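Long-range contacts in endoglucanase (Fervidobacterium pennivorans DSM 9078, PDB 6KDD), which probably hydrolyses internal beta-glucosidic bonds of cellulose and related beta-glucans, as a family 5 glycoside hydrolase: residues I20-N25 with F288-W293; E106-E111 with E140-P145; S185-L190 with K243-W248. All coordinates share one frame; numbering follows the deposited sequence.

Contact 1 of 3, residues I20-N25 with F288-W293; sequences IGKGVN and FSYAYW
G21 and G23 present their carbonyls to the neighbouring strand in a parallel pairing: Y290 N donates to G21 O at 3.1 Å and Y292 N to G23 O at 2.9 Å. Y292 O takes two donors from one residue. N25 N reaches Y292 O at 2.8 Å nearly in line with the carbonyl, and N25 ND2 reaches the same atom at 3.1 Å from well above the carbonyl plane. R59 at OD1 and G259 at ND2 also bond this amide, fixing its rotation. The CA atoms of G23 and A291 lie just 4.0 Å apart, an approach open to G23, which has no CB to run into Y290 O. Strands 22-25 and 289-292 are the first and last of the eight parallel strands of the TIM barrel, and their pairing closes it. A CH-pi contact sets K22 CA over one face of Y290, 4.1 Å from the ring centroid. With CG between backbone N and carbonyl carbon (chi1 61°), the Y290 ring lies back beside the K22 chain, Y290 OH 3.4 Å from K22 CG; K22 NZ salt-bridges E284. At the other end N25 CB meets W293 CE3 at 3.4 Å, amide and indole planes 58° apart.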
ATOM      1  N   ILE A  20       5.678   7.879  -8.057  1.00 23.95           N
ATOM      2  CA  ILE A  20       4.494   7.430  -7.335  1.00 23.37           C
ATOM      3  C   ILE A  20       3.510   8.584  -7.250  1.00 26.28           C
ATOM      4  O   ILE A  20       2.337   8.432  -7.612  1.00 21.85           O
ATOM      5  CB  ILE A  20       4.872   6.890  -5.953  1.00 21.36           C
ATOM      6  CG1 ILE A  20       5.861   5.736  -6.128  1.00 23.51           C
ATOM      7  CG2 ILE A  20       3.630   6.443  -5.199  1.00 22.45           C
ATOM      8  CD1 ILE A  20       6.510   5.238  -4.865  1.00 21.55           C
ATOM      9  N   GLY A  21       4.001   9.743  -6.744  1.00 24.01           N
ATOM     10  CA  GLY A  21       3.184  10.945  -6.760  1.00 24.33           C
ATOM     11  C   GLY A  21       1.853  10.725  -6.051  1.00 22.93           C
ATOM     12  O   GLY A  21       1.843  10.305  -4.894  1.00 24.35           O
ATOM     13  N   LYS A  22       0.760  11.002  -6.772  1.00 21.85           N
ATOM     14  CA  LYS A  22      -0.598  10.883  -6.272  1.00 21.82           C
ATOM     15  C   LYS A  22      -1.131   9.500  -6.660  1.00 21.71           C
ATOM     16  O   LYS A  22      -1.224   9.205  -7.853  1.00 20.13           O
ATOM     17  CB  LYS A  22      -1.481  11.934  -6.949  1.00 22.60           C
ATOM     18  CG  LYS A  22      -0.998  13.384  -6.872  1.00 27.54           C
ATOM     19  CD  LYS A  22      -2.055  14.304  -7.495  1.00 30.85           C
ATOM     20  CE  LYS A  22      -1.729  15.785  -7.483  1.00 36.24           C
ATOM     21  NZ  LYS A  22      -0.803  16.079  -6.364  1.00 42.85           N
ATOM     22  N   GLY A  23      -1.513   8.688  -5.659  1.00 20.81           N
ATOM     23  CA  GLY A  23      -1.794   7.289  -5.938  1.00 18.72           C
ATOM     24  C   GLY A  23      -3.081   6.814  -5.289  1.00 19.66           C
ATOM     25  O   GLY A  23      -3.599   7.483  -4.370  1.00 17.17           O
ATOM     26  N   VAL A  24      -3.557   5.638  -5.756  1.00 18.01           N
ATOM     27  CA  VAL A  24      -4.721   5.042  -5.133  1.00 17.23           C
ATOM     28  C   VAL A  24      -4.542   3.525  -5.083  1.00 17.39           C
ATOM     29  O   VAL A  24      -4.037   2.893  -6.001  1.00 16.59           O
ATOM     30  CB  VAL A  24      -6.036   5.467  -5.814  1.00 15.95           C
ATOM     31  CG1 VAL A  24      -6.121   4.990  -7.264  1.00 18.23           C
ATOM     32  CG2 VAL A  24      -7.273   5.059  -5.018  1.00 15.66           C
ATOM     33  N   ASN A  25      -4.994   2.934  -3.982  1.00 15.12           N
ATOM     34  CA  ASN A  25      -5.007   1.488  -3.898  1.00 16.86           C
ATOM     35  C   ASN A  25      -6.229   0.934  -4.633  1.00 16.86           C
ATOM     36  O   ASN A  25      -7.334   1.426  -4.409  1.00 16.70           O
ATOM     37  CB  ASN A  25      -5.088   1.105  -2.423  1.00 16.32           C
ATOM     38  CG  ASN A  25      -3.747   1.219  -1.739  1.00 16.62           C
ATOM     39  OD1 ASN A  25      -2.982   0.250  -1.706  1.00 14.72           O
ATOM     40  ND2 ASN A  25      -3.533   2.344  -1.062  1.00 14.80           N
ATOM     41  N   PHE A 288       6.177  13.312   0.823  1.00 29.41           N
ATOM     42  CA  PHE A 288       5.896  11.882   0.838  1.00 26.74           C
ATOM     43  C   PHE A 288       4.995  11.596  -0.354  1.00 22.57           C
ATOM     44  O   PHE A 288       4.070  12.373  -0.568  1.00 26.01           O
ATOM     45  CB  PHE A 288       5.036  11.518   2.056  1.00 29.73           C
ATOM     46  CG  PHE A 288       5.729  11.620   3.391  1.00 28.65           C
ATOM     47  CD1 PHE A 288       7.093  11.878   3.464  1.00 29.23           C
ATOM     48  CD2 PHE A 288       4.999  11.500   4.574  1.00 29.64           C
ATOM     49  CE1 PHE A 288       7.725  11.969   4.695  1.00 27.57           C
ATOM     50  CE2 PHE A 288       5.635  11.607   5.806  1.00 30.32           C
ATOM     51  CZ  PHE A 288       6.992  11.843   5.855  1.00 28.44           C
ATOM     52  N   SER A 289       5.267  10.526  -1.125  1.00 25.60           N
ATOM     53  CA  SER A 289       4.277  10.121  -2.121  1.00 26.01           C
ATOM     54  C   SER A 289       3.128   9.454  -1.354  1.00 24.91           C
ATOM     55  O   SER A 289       3.287   9.082  -0.191  1.00 23.90           O
ATOM     56  CB  SER A 289       4.838   9.140  -3.135  1.00 20.67           C
ATOM     57  OG  SER A 289       5.461   8.058  -2.452  1.00 21.87           O
ATOM     58  N   TYR A 290       2.018   9.171  -2.030  1.00 24.85           N
ATOM     59  CA  TYR A 290       0.931   8.573  -1.271  1.00 23.02           C
ATOM     60  C   TYR A 290       0.033   7.708  -2.147  1.00 19.97           C
ATOM     61  O   TYR A 290      -0.041   7.919  -3.343  1.00 23.17           O
ATOM     62  CB  TYR A 290       0.075   9.665  -0.624  1.00 20.54           C
ATOM     63  CG  TYR A 290      -0.620  10.672  -1.510  1.00 21.52           C
ATOM     64  CD1 TYR A 290      -1.882  10.433  -2.055  1.00 20.08           C
ATOM     65  CD2 TYR A 290      -0.030  11.909  -1.761  1.00 22.66           C
ATOM     66  CE1 TYR A 290      -2.519  11.368  -2.853  1.00 22.25           C
ATOM     67  CE2 TYR A 290      -0.678  12.869  -2.546  1.00 24.62           C
ATOM     68  CZ  TYR A 290      -1.932  12.614  -3.071  1.00 24.74           C
ATOM     69  OH  TYR A 290      -2.596  13.561  -3.845  1.00 24.74           O
ATOM     70  N   ALA A 291      -0.717   6.824  -1.490  1.00 20.47           N
ATOM     71  CA  ALA A 291      -1.764   6.049  -2.142  1.00 19.83           C
ATOM     72  C   ALA A 291      -2.953   5.949  -1.197  1.00 18.88           C
ATOM     73  O   ALA A 291      -2.877   5.391  -0.090  1.00 19.44           O
ATOM     74  CB  ALA A 291      -1.280   4.691  -2.582  1.00 18.20           C
ATOM     75  N   TYR A 292      -4.056   6.530  -1.660  1.00 17.62           N
ATOM     76  CA  TYR A 292      -5.275   6.554  -0.889  1.00 17.30           C
ATOM     77  C   TYR A 292      -5.839   5.135  -0.741  1.00 18.59           C
ATOM     78  O   TYR A 292      -5.808   4.364  -1.698  1.00 18.41           O
ATOM     79  CB  TYR A 292      -6.275   7.486  -1.566  1.00 17.61           C
ATOM     80  CG  TYR A 292      -7.604   7.496  -0.850  1.00 18.83           C
ATOM     81  CD1 TYR A 292      -7.726   8.124   0.391  1.00 20.68           C
ATOM     82  CD2 TYR A 292      -8.714   6.842  -1.384  1.00 18.56           C
ATOM     83  CE1 TYR A 292      -8.928   8.081   1.093  1.00 20.20           C
ATOM     84  CE2 TYR A 292      -9.941   6.858  -0.722  1.00 18.17           C
ATOM     85  CZ  TYR A 292     -10.026   7.450   0.530  1.00 19.67           C
ATOM     86  OH  TYR A 292     -11.200   7.432   1.216  1.00 21.26           O
ATOM     87  N   TRP A 293      -6.411   4.833   0.436  1.00 17.41           N
ATOM     88  CA  TRP A 293      -7.169   3.592   0.640  1.00 15.49           C
ATOM     89  C   TRP A 293      -8.655   3.922   0.728  1.00 16.14           C
ATOM     90  O   TRP A 293      -9.061   4.532   1.714  1.00 19.21           O
ATOM     91  CB  TRP A 293      -6.764   2.887   1.950  1.00 18.41           C
ATOM     92  CG  TRP A 293      -7.452   1.554   2.089  1.00 18.88           C
ATOM     93  CD1 TRP A 293      -8.621   1.270   2.757  1.00 19.54           C
ATOM     94  CD2 TRP A 293      -7.008   0.314   1.504  1.00 19.48           C
ATOM     95  NE1 TRP A 293      -8.899  -0.081   2.658  1.00 19.76           N
ATOM     96  CE2 TRP A 293      -7.923  -0.692   1.912  1.00 20.61           C
ATOM     97  CE3 TRP A 293      -5.899  -0.052   0.719  1.00 20.29           C
ATOM     98  CZ2 TRP A 293      -7.807  -2.021   1.474  1.00 22.24           C
ATOM     99  CZ3 TRP A 293      -5.752  -1.376   0.336  1.00 20.49           C
ATOM    100  CH2 TRP A 293      -6.718  -2.339   0.678  1.00 20.39           C
TER

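Contact 2 of 3, residues E106-E111 with E140-P145; sequences EELYQE and EIYNEP
Y109 and P145 bring the two backbones nearest, with CA atoms still 7.2 Å apart, and helix 106-110 reaches 140-145 with the side chains of L108 and Y109, which meet the Y142 ring and the backbone of 143-145. The Y109 hydroxyl donates to E144 O, which lies in the plane of the ring at its edge; the modelled 2.5 Å is very short, and its exact value is doubtful. Y142 turns an edge toward the face of Y109 in a T-shaped pair, centroids 5.6 Å apart and planes at 65°. Its CG points opposite the backbone N (chi1 -171°), which carries the ring out to the helix and sets Y142 OH over the Y109 face, 3.2 Å from Y109 CE2. F105 N bonds that same hydroxyl. L108 makes a CH-pi contact over one face of Y142, CD2 4.0 Å from the centroid and 3° off the normal. The 140-145 segment leaves the fourth strand of the TIM barrel and carries the Asn-Glu-Pro signature of family 5, whose glutamate is the general acid/base in characterised relatives. Water 1 donates to Y109 OH at 2.9 Å and to N143 OD1 at 3.1 Å. Water 2 donates to E144 OE1 at 2.7 Å and only weakly to Y109 OH and N143 OD1. H203 bonds E144 OE2 and E260 bonds N143 ND2, joining the signature to strands 198-204 and 256-261.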
ATOM      1  N   GLU A 106      -1.551 -14.979   5.574  1.00 28.11           N
ATOM      2  CA  GLU A 106      -2.009 -15.170   6.951  1.00 32.59           C
ATOM      3  C   GLU A 106      -1.012 -16.033   7.739  1.00 31.33           C
ATOM      4  O   GLU A 106      -0.726 -15.726   8.874  1.00 27.12           O
ATOM      5  CB  GLU A 106      -3.368 -15.864   6.951  1.00 37.89           C
ATOM      6  CG  GLU A 106      -4.498 -14.969   6.464  1.00 56.48           C
ATOM      7  CD  GLU A 106      -5.883 -15.600   6.500  1.00 73.50           C
ATOM      8  OE1 GLU A 106      -6.046 -16.638   7.198  1.00 78.56           O
ATOM      9  OE2 GLU A 106      -6.807 -15.054   5.835  1.00 81.12           O
ATOM     10  N   GLU A 107      -0.476 -17.115   7.146  1.00 31.07           N
ATOM     11  CA  GLU A 107       0.444 -18.023   7.848  1.00 30.23           C
ATOM     12  C   GLU A 107       1.720 -17.297   8.257  1.00 31.20           C
ATOM     13  O   GLU A 107       2.340 -17.641   9.275  1.00 33.79           O
ATOM     14  CB  GLU A 107       0.824 -19.228   6.975  1.00 34.75           C
ATOM     15  CG  GLU A 107      -0.375 -20.032   6.529  1.00 31.56           C
ATOM     16  CD  GLU A 107      -1.155 -19.505   5.326  1.00 41.47           C
ATOM     17  OE1 GLU A 107      -0.807 -18.418   4.787  1.00 36.92           O
ATOM     18  OE2 GLU A 107      -2.143 -20.161   4.953  1.00 38.65           O
ATOM     19  N   LEU A 108       2.102 -16.265   7.484  1.00 25.28           N
ATOM     20  CA  LEU A 108       3.352 -15.579   7.727  1.00 26.51           C
ATOM     21  C   LEU A 108       3.238 -14.756   9.010  1.00 27.82           C
ATOM     22  O   LEU A 108       4.218 -14.593   9.740  1.00 28.62           O
ATOM     23  CB  LEU A 108       3.716 -14.705   6.514  1.00 26.86           C
ATOM     24  CG  LEU A 108       5.018 -13.921   6.619  1.00 28.88           C
ATOM     25  CD1 LEU A 108       6.223 -14.872   6.576  1.00 32.17           C
ATOM     26  CD2 LEU A 108       5.136 -12.887   5.482  1.00 25.21           C
ATOM     27  N   TYR A 109       2.022 -14.243   9.277  1.00 33.26           N
ATOM     28  CA  TYR A 109       1.716 -13.430  10.455  1.00 30.20           C
ATOM     29  C   TYR A 109       1.838 -14.300  11.716  1.00 34.03           C
ATOM     30  O   TYR A 109       2.317 -13.852  12.756  1.00 34.13           O
ATOM     31  CB  TYR A 109       0.266 -12.920  10.334  1.00 29.00           C
ATOM     32  CG  TYR A 109       0.128 -11.631   9.566  1.00 23.78           C
ATOM     33  CD1 TYR A 109       0.934 -10.549   9.872  1.00 25.70           C
ATOM     34  CD2 TYR A 109      -0.821 -11.465   8.570  1.00 30.14           C
ATOM     35  CE1 TYR A 109       0.830  -9.347   9.194  1.00 28.61           C
ATOM     36  CE2 TYR A 109      -0.944 -10.268   7.881  1.00 26.20           C
ATOM     37  CZ  TYR A 109      -0.107  -9.212   8.183  1.00 29.15           C
ATOM     38  OH  TYR A 109      -0.183  -7.993   7.568  1.00 26.16           O
ATOM     39  N   GLN A 110       1.385 -15.545  11.616  1.00 30.99           N
ATOM     40  CA  GLN A 110       1.357 -16.418  12.778  1.00 39.27           C
ATOM     41  C   GLN A 110       2.716 -17.099  12.968  1.00 39.48           C
ATOM     42  O   GLN A 110       3.224 -17.137  14.084  1.00 36.17           O
ATOM     43  CB  GLN A 110       0.217 -17.418  12.651  1.00 38.29           C
ATOM     44  CG  GLN A 110      -0.915 -16.882  11.786  1.00 48.05           C
ATOM     45  CD  GLN A 110      -2.306 -17.247  12.244  1.00 50.74           C
ATOM     46  OE1 GLN A 110      -3.186 -17.540  11.437  1.00 52.35           O
ATOM     47  NE2 GLN A 110      -2.532 -17.184  13.550  1.00 55.66           N
ATOM     48  N   GLU A 111       3.298 -17.603  11.871  1.00 43.99           N
ATOM     49  CA  GLU A 111       4.495 -18.432  11.907  1.00 40.53           C
ATOM     50  C   GLU A 111       5.505 -17.939  10.897  1.00 35.56           C
ATOM     51  O   GLU A 111       5.772 -18.641   9.922  1.00 38.31           O
ATOM     52  CB  GLU A 111       4.148 -19.869  11.521  1.00 39.20           C
ATOM     53  CG  GLU A 111       3.028 -20.426  12.362  1.00 48.87           C
ATOM     54  CD  GLU A 111       2.826 -21.913  12.195  1.00 51.34           C
ATOM     55  OE1 GLU A 111       1.850 -22.305  11.506  1.00 57.33           O
ATOM     56  OE2 GLU A 111       3.641 -22.671  12.759  1.00 61.40           O
ATOM     57  N   GLU A 140       6.720  -4.500  -3.874  1.00 22.03           N
ATOM     58  CA  GLU A 140       6.617  -4.165  -2.457  1.00 22.12           C
ATOM     59  C   GLU A 140       6.591  -5.495  -1.710  1.00 21.46           C
ATOM     60  O   GLU A 140       5.699  -6.313  -1.891  1.00 21.06           O
ATOM     61  CB  GLU A 140       5.392  -3.274  -2.188  1.00 22.80           C
ATOM     62  CG  GLU A 140       5.129  -3.086  -0.685  1.00 22.48           C
ATOM     63  CD  GLU A 140       3.832  -2.332  -0.403  1.00 24.40           C
ATOM     64  OE1 GLU A 140       3.025  -2.152  -1.351  1.00 25.31           O
ATOM     65  OE2 GLU A 140       3.630  -1.903   0.771  1.00 26.52           O
ATOM     66  N   ILE A 141       7.635  -5.758  -0.919  1.00 23.49           N
ATOM     67  CA  ILE A 141       7.820  -7.130  -0.440  1.00 25.32           C
ATOM     68  C   ILE A 141       6.609  -7.646   0.339  1.00 22.01           C
ATOM     69  O   ILE A 141       6.105  -8.743   0.093  1.00 19.29           O
ATOM     70  CB  ILE A 141       9.116  -7.219   0.401  1.00 26.36           C
ATOM     71  CG1 ILE A 141      10.315  -7.002  -0.529  1.00 29.12           C
ATOM     72  CG2 ILE A 141       9.168  -8.566   1.122  1.00 24.19           C
ATOM     73  CD1 ILE A 141      11.668  -7.050   0.149  1.00 31.86           C
ATOM     74  N   TYR A 142       6.189  -6.899   1.370  1.00 23.08           N
ATOM     75  CA  TYR A 142       5.065  -7.413   2.134  1.00 22.63           C
ATOM     76  C   TYR A 142       4.293  -6.253   2.781  1.00 22.09           C
ATOM     77  O   TYR A 142       4.906  -5.345   3.291  1.00 22.13           O
ATOM     78  CB  TYR A 142       5.553  -8.389   3.212  1.00 25.55           C
ATOM     79  CG  TYR A 142       4.376  -9.062   3.845  1.00 22.99           C
ATOM     80  CD1 TYR A 142       3.554  -9.861   3.072  1.00 23.18           C
ATOM     81  CD2 TYR A 142       3.994  -8.781   5.148  1.00 26.43           C
ATOM     82  CE1 TYR A 142       2.405 -10.420   3.589  1.00 25.53           C
ATOM     83  CE2 TYR A 142       2.881  -9.394   5.705  1.00 22.01           C
ATOM     84  CZ  TYR A 142       2.075 -10.177   4.914  1.00 22.79           C
ATOM     85  OH  TYR A 142       0.968 -10.785   5.407  1.00 25.63           O
ATOM     86  N   ASN A 143       2.964  -6.318   2.723  1.00 22.01           N
ATOM     87  CA  ASN A 143       2.035  -5.348   3.302  1.00 21.36           C
ATOM     88  C   ASN A 143       1.972  -5.542   4.829  1.00 20.64           C
ATOM     89  O   ASN A 143       1.692  -6.633   5.280  1.00 23.17           O
ATOM     90  CB  ASN A 143       0.621  -5.553   2.729  1.00 19.51           C
ATOM     91  CG  ASN A 143      -0.411  -4.626   3.351  1.00 19.89           C
ATOM     92  OD1 ASN A 143      -1.288  -5.076   4.100  1.00 21.79           O
ATOM     93  ND2 ASN A 143      -0.291  -3.344   3.087  1.00 16.04           N
ATOM     94  N   GLU A 144       2.269  -4.486   5.595  1.00 21.44           N
ATOM     95  CA  GLU A 144       1.923  -4.418   7.021  1.00 21.02           C
ATOM     96  C   GLU A 144       2.404  -5.659   7.775  1.00 21.64           C
ATOM     97  O   GLU A 144       1.607  -6.440   8.275  1.00 24.37           O
ATOM     98  CB  GLU A 144       0.403  -4.280   7.176  1.00 20.69           C
ATOM     99  CG  GLU A 144      -0.050  -2.901   6.755  1.00 19.14           C
ATOM    100  CD  GLU A 144      -1.542  -2.690   7.001  1.00 23.05           C
ATOM    101  OE1 GLU A 144      -2.178  -3.553   7.594  1.00 28.17           O
ATOM    102  OE2 GLU A 144      -2.018  -1.629   6.652  1.00 25.84           O
ATOM    103  N   PRO A 145       3.727  -5.859   7.907  1.00 25.84           N
ATOM    104  CA  PRO A 145       4.252  -6.854   8.858  1.00 24.68           C
ATOM    105  C   PRO A 145       3.711  -6.527  10.256  1.00 24.23           C
ATOM    106  O   PRO A 145       3.636  -5.371  10.645  1.00 27.35           O
ATOM    107  CB  PRO A 145       5.776  -6.593   8.817  1.00 27.20           C
ATOM    108  CG  PRO A 145       6.030  -5.896   7.475  1.00 30.44           C
ATOM    109  CD  PRO A 145       4.777  -5.056   7.246  1.00 23.69           C
TER
HETATM  110  O   HOH W   1      -1.005  -8.087   4.766  1.00 27.39           O
HETATM  111  O   HOH W   2      -2.913  -6.107   6.957  1.00 35.48           O

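Contact 3 of 3, residues S185-L190 with K243-W248; sequences SAVRSL and KYVSDW
R188 lays its guanidinium flat on the ring of Y244, planes 22° apart and CZ 3.9 Å from the ring centroid, a stacked cation-pi pair on the outer layer of the TIM barrel. Here the 3-10 segment 185-188, in the connection between strands 174-177 and 198-204, packs on helix 232-252, which leads toward strand 256-261. R188 CG, anti to the carbonyl carbon (chi1 -64°), passes within 3.2 Å of Y244 OH; a bend at chi2 (-124°) then lays the guanidinium over the CD2-CE2 side of the ring. R188 NH2 also makes a weak bond to Y244 O at 3.4 Å. The tyrosine is held at its far end as well: Y244 OH donates to S185 O at 2.9 Å, arriving in the carbonyl plane on a lone pair, while Y184 meets the ring edge-to-face. W248, one helical turn on, offers an indole face to the backbone of the 3-10 segment. V187 O stands above that face, offset toward the rim and 3.2 Å from W248 CZ2. V187 CG1 touches W248 CE3 at 3.5 Å, while V187 CG2 crosses to V245 CG1 at 3.9 Å. L190 comes in beyond them, its CD2 4.2 Å from W248 CH2, and P179 and W154 pack against it from neighbouring helices. W248 CB lies at the guanidinium's edge, in its plane, and R188 NE, buried beside it, has no polar partner in the model.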
ATOM      1  N   SER A 185       4.900   5.273  13.657  1.00 31.99           N
ATOM      2  CA  SER A 185       5.854   5.225  14.750  1.00 37.68           C
ATOM      3  C   SER A 185       6.928   4.164  14.502  1.00 38.41           C
ATOM      4  O   SER A 185       8.043   4.329  14.968  1.00 39.54           O
ATOM      5  CB  SER A 185       5.177   5.075  16.094  1.00 34.43           C
ATOM      6  OG  SER A 185       4.671   3.755  16.255  1.00 36.58           O
ATOM      7  N   ALA A 186       6.617   3.135  13.693  1.00 30.81           N
ATOM      8  CA  ALA A 186       7.420   1.926  13.570  1.00 34.70           C
ATOM      9  C   ALA A 186       8.625   2.109  12.643  1.00 31.17           C
ATOM     10  O   ALA A 186       9.517   1.258  12.569  1.00 33.65           O
ATOM     11  CB  ALA A 186       6.547   0.765  13.155  1.00 30.68           C
ATOM     12  N   VAL A 187       8.655   3.262  11.976  1.00 34.81           N
ATOM     13  CA  VAL A 187       9.678   3.657  11.023  1.00 34.23           C
ATOM     14  C   VAL A 187      11.056   3.609  11.691  1.00 40.77           C
ATOM     15  O   VAL A 187      11.995   3.028  11.132  1.00 34.67           O
ATOM     16  CB  VAL A 187       9.235   4.996  10.399  1.00 37.85           C
ATOM     17  CG1 VAL A 187       9.964   6.301  10.728  1.00 32.40           C
ATOM     18  CG2 VAL A 187       8.583   4.887   9.022  1.00 30.78           C
ATOM     19  N   ARG A 188      11.130   4.091  12.942  1.00 41.84           N
ATOM     20  CA  ARG A 188      12.371   4.121  13.708  1.00 42.57           C
ATOM     21  C   ARG A 188      12.845   2.709  14.048  1.00 40.29           C
ATOM     22  O   ARG A 188      14.036   2.501  14.281  1.00 41.29           O
ATOM     23  CB  ARG A 188      12.223   4.957  14.984  1.00 51.18           C
ATOM     24  CG  ARG A 188      11.957   6.433  14.736  1.00 55.74           C
ATOM     25  CD  ARG A 188      12.953   7.364  15.403  1.00 64.08           C
ATOM     26  NE  ARG A 188      12.596   8.675  14.888  1.00 73.24           N
ATOM     27  CZ  ARG A 188      12.230   9.721  15.618  1.00 83.51           C
ATOM     28  NH1 ARG A 188      12.213   9.645  16.940  1.00 90.79           N
ATOM     29  NH2 ARG A 188      11.897  10.848  15.011  1.00 84.77           N
ATOM     30  N   SER A 189      11.953   1.710  14.030  1.00 33.59           N
ATOM     31  CA  SER A 189      12.412   0.372  14.379  1.00 35.38           C
ATOM     32  C   SER A 189      12.837  -0.462  13.155  1.00 41.25           C
ATOM     33  O   SER A 189      13.100  -1.669  13.238  1.00 41.35           O
ATOM     34  CB  SER A 189      11.450  -0.311  15.312  1.00 41.65           C
ATOM     35  OG  SER A 189      10.590  -1.169  14.605  1.00 57.80           O
ATOM     36  N   LEU A 190      13.001   0.199  12.009  1.00 39.51           N
ATOM     37  CA  LEU A 190      13.373  -0.498  10.782  1.00 44.66           C
ATOM     38  C   LEU A 190      14.893  -0.423  10.602  1.00 43.97           C
ATOM     39  O   LEU A 190      15.463   0.656  10.667  1.00 49.00           O
ATOM     40  CB  LEU A 190      12.628   0.245   9.669  1.00 41.08           C
ATOM     41  CG  LEU A 190      12.367  -0.449   8.340  1.00 42.40           C
ATOM     42  CD1 LEU A 190      11.662  -1.785   8.483  1.00 35.93           C
ATOM     43  CD2 LEU A 190      11.588   0.511   7.451  1.00 39.77           C
ATOM     44  N   LYS A 243       6.134  14.633  10.855  1.00 37.25           N
ATOM     45  CA  LYS A 243       7.450  15.226  11.097  1.00 39.01           C
ATOM     46  C   LYS A 243       8.382  14.163  11.653  1.00 32.24           C
ATOM     47  O   LYS A 243       9.549  14.106  11.278  1.00 35.66           O
ATOM     48  CB  LYS A 243       7.366  16.479  11.972  1.00 38.09           C
ATOM     49  CG  LYS A 243       8.638  17.323  11.990  1.00 48.27           C
ATOM     50  CD  LYS A 243       8.487  18.651  12.721  1.00 51.44           C
ATOM     51  CE  LYS A 243       8.955  18.559  14.158  1.00 59.14           C
ATOM     52  NZ  LYS A 243      10.399  18.228  14.237  1.00 49.20           N
ATOM     53  N   TYR A 244       7.833  13.278  12.495  1.00 33.61           N
ATOM     54  CA  TYR A 244       8.560  12.160  13.076  1.00 32.73           C
ATOM     55  C   TYR A 244       9.100  11.224  11.993  1.00 36.96           C
ATOM     56  O   TYR A 244      10.192  10.655  12.133  1.00 36.38           O
ATOM     57  CB  TYR A 244       7.611  11.451  14.040  1.00 34.20           C
ATOM     58  CG  TYR A 244       8.075  10.153  14.651  1.00 39.29           C
ATOM     59  CD1 TYR A 244       8.004   8.959  13.950  1.00 40.73           C
ATOM     60  CD2 TYR A 244       8.517  10.107  15.970  1.00 42.43           C
ATOM     61  CE1 TYR A 244       8.379   7.757  14.534  1.00 42.21           C
ATOM     62  CE2 TYR A 244       8.888   8.913  16.574  1.00 43.92           C
ATOM     63  CZ  TYR A 244       8.824   7.735  15.849  1.00 47.37           C
ATOM     64  OH  TYR A 244       9.238   6.569  16.423  1.00 49.03           O
ATOM     65  N   VAL A 245       8.288  10.988  10.945  1.00 33.38           N
ATOM     66  CA  VAL A 245       8.721  10.102   9.865  1.00 30.82           C
ATOM     67  C   VAL A 245       9.765  10.830   9.019  1.00 26.45           C
ATOM     68  O   VAL A 245      10.789  10.271   8.674  1.00 34.77           O
ATOM     69  CB  VAL A 245       7.531   9.605   9.012  1.00 26.11           C
ATOM     70  CG1 VAL A 245       8.017   8.631   7.922  1.00 24.95           C
ATOM     71  CG2 VAL A 245       6.523   8.885   9.886  1.00 26.04           C
ATOM     72  N   SER A 246       9.479  12.091   8.706  1.00 31.91           N
ATOM     73  CA  SER A 246      10.327  12.918   7.858  1.00 31.21           C
ATOM     74  C   SER A 246      11.730  13.030   8.451  1.00 38.89           C
ATOM     75  O   SER A 246      12.729  12.864   7.741  1.00 38.52           O
ATOM     76  CB  SER A 246       9.712  14.272   7.715  1.00 30.69           C
ATOM     77  OG  SER A 246      10.541  15.120   6.927  1.00 35.68           O
ATOM     78  N   ASP A 247      11.780  13.347   9.754  1.00 36.42           N
ATOM     79  CA  ASP A 247      13.031  13.527  10.475  1.00 44.24           C
ATOM     80  C   ASP A 247      13.875  12.265  10.343  1.00 42.31           C
ATOM     81  O   ASP A 247      15.057  12.349  10.025  1.00 43.46           O
ATOM     82  CB  ASP A 247      12.828  13.992  11.933  1.00 39.01           C
ATOM     83  CG  ASP A 247      12.416  15.451  12.040  1.00 42.41           C
ATOM     84  OD1 ASP A 247      12.651  16.201  11.068  1.00 42.92           O
ATOM     85  OD2 ASP A 247      11.809  15.824  13.062  1.00 47.77           O
ATOM     86  N   TRP A 248      13.250  11.109  10.580  1.00 36.44           N
ATOM     87  CA  TRP A 248      13.917   9.822  10.447  1.00 38.99           C
ATOM     88  C   TRP A 248      14.354   9.555   8.999  1.00 45.62           C
ATOM     89  O   TRP A 248      15.451   9.036   8.758  1.00 41.22           O
ATOM     90  CB  TRP A 248      13.000   8.718  10.964  1.00 38.38           C
ATOM     91  CG  TRP A 248      13.551   7.337  10.782  1.00 39.35           C
ATOM     92  CD1 TRP A 248      14.358   6.646  11.638  1.00 38.63           C
ATOM     93  CD2 TRP A 248      13.338   6.469   9.650  1.00 42.79           C
ATOM     94  NE1 TRP A 248      14.635   5.395  11.141  1.00 39.90           N
ATOM     95  CE2 TRP A 248      14.035   5.267   9.911  1.00 40.11           C
ATOM     96  CE3 TRP A 248      12.597   6.580   8.465  1.00 38.01           C
ATOM     97  CZ2 TRP A 248      14.046   4.202   9.010  1.00 41.32           C
ATOM     98  CZ3 TRP A 248      12.619   5.528   7.576  1.00 42.28           C
ATOM     99  CH2 TRP A 248      13.322   4.351   7.850  1.00 39.42           C
TER

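From the N terminus, the chain enters the barrel at 20-25, which finds its partner only at 288-293; contact 1 therefore closes a loop of more than 260 residues and seals the first strand against the eighth. Contacts 2 and 3 both nest inside that loop and follow one another in series without crossing. Contact 2 closes a short loop, tying the helix after the third strand to the segment leaving the fourth. Contact 3 then joins the connection between the fifth and sixth strands to the helix between the sixth and seventh. Contacts 1 and 3 touch where F288 CZ packs on V245 CB at 3.9 Å, whereas contact 2 stays separate from both.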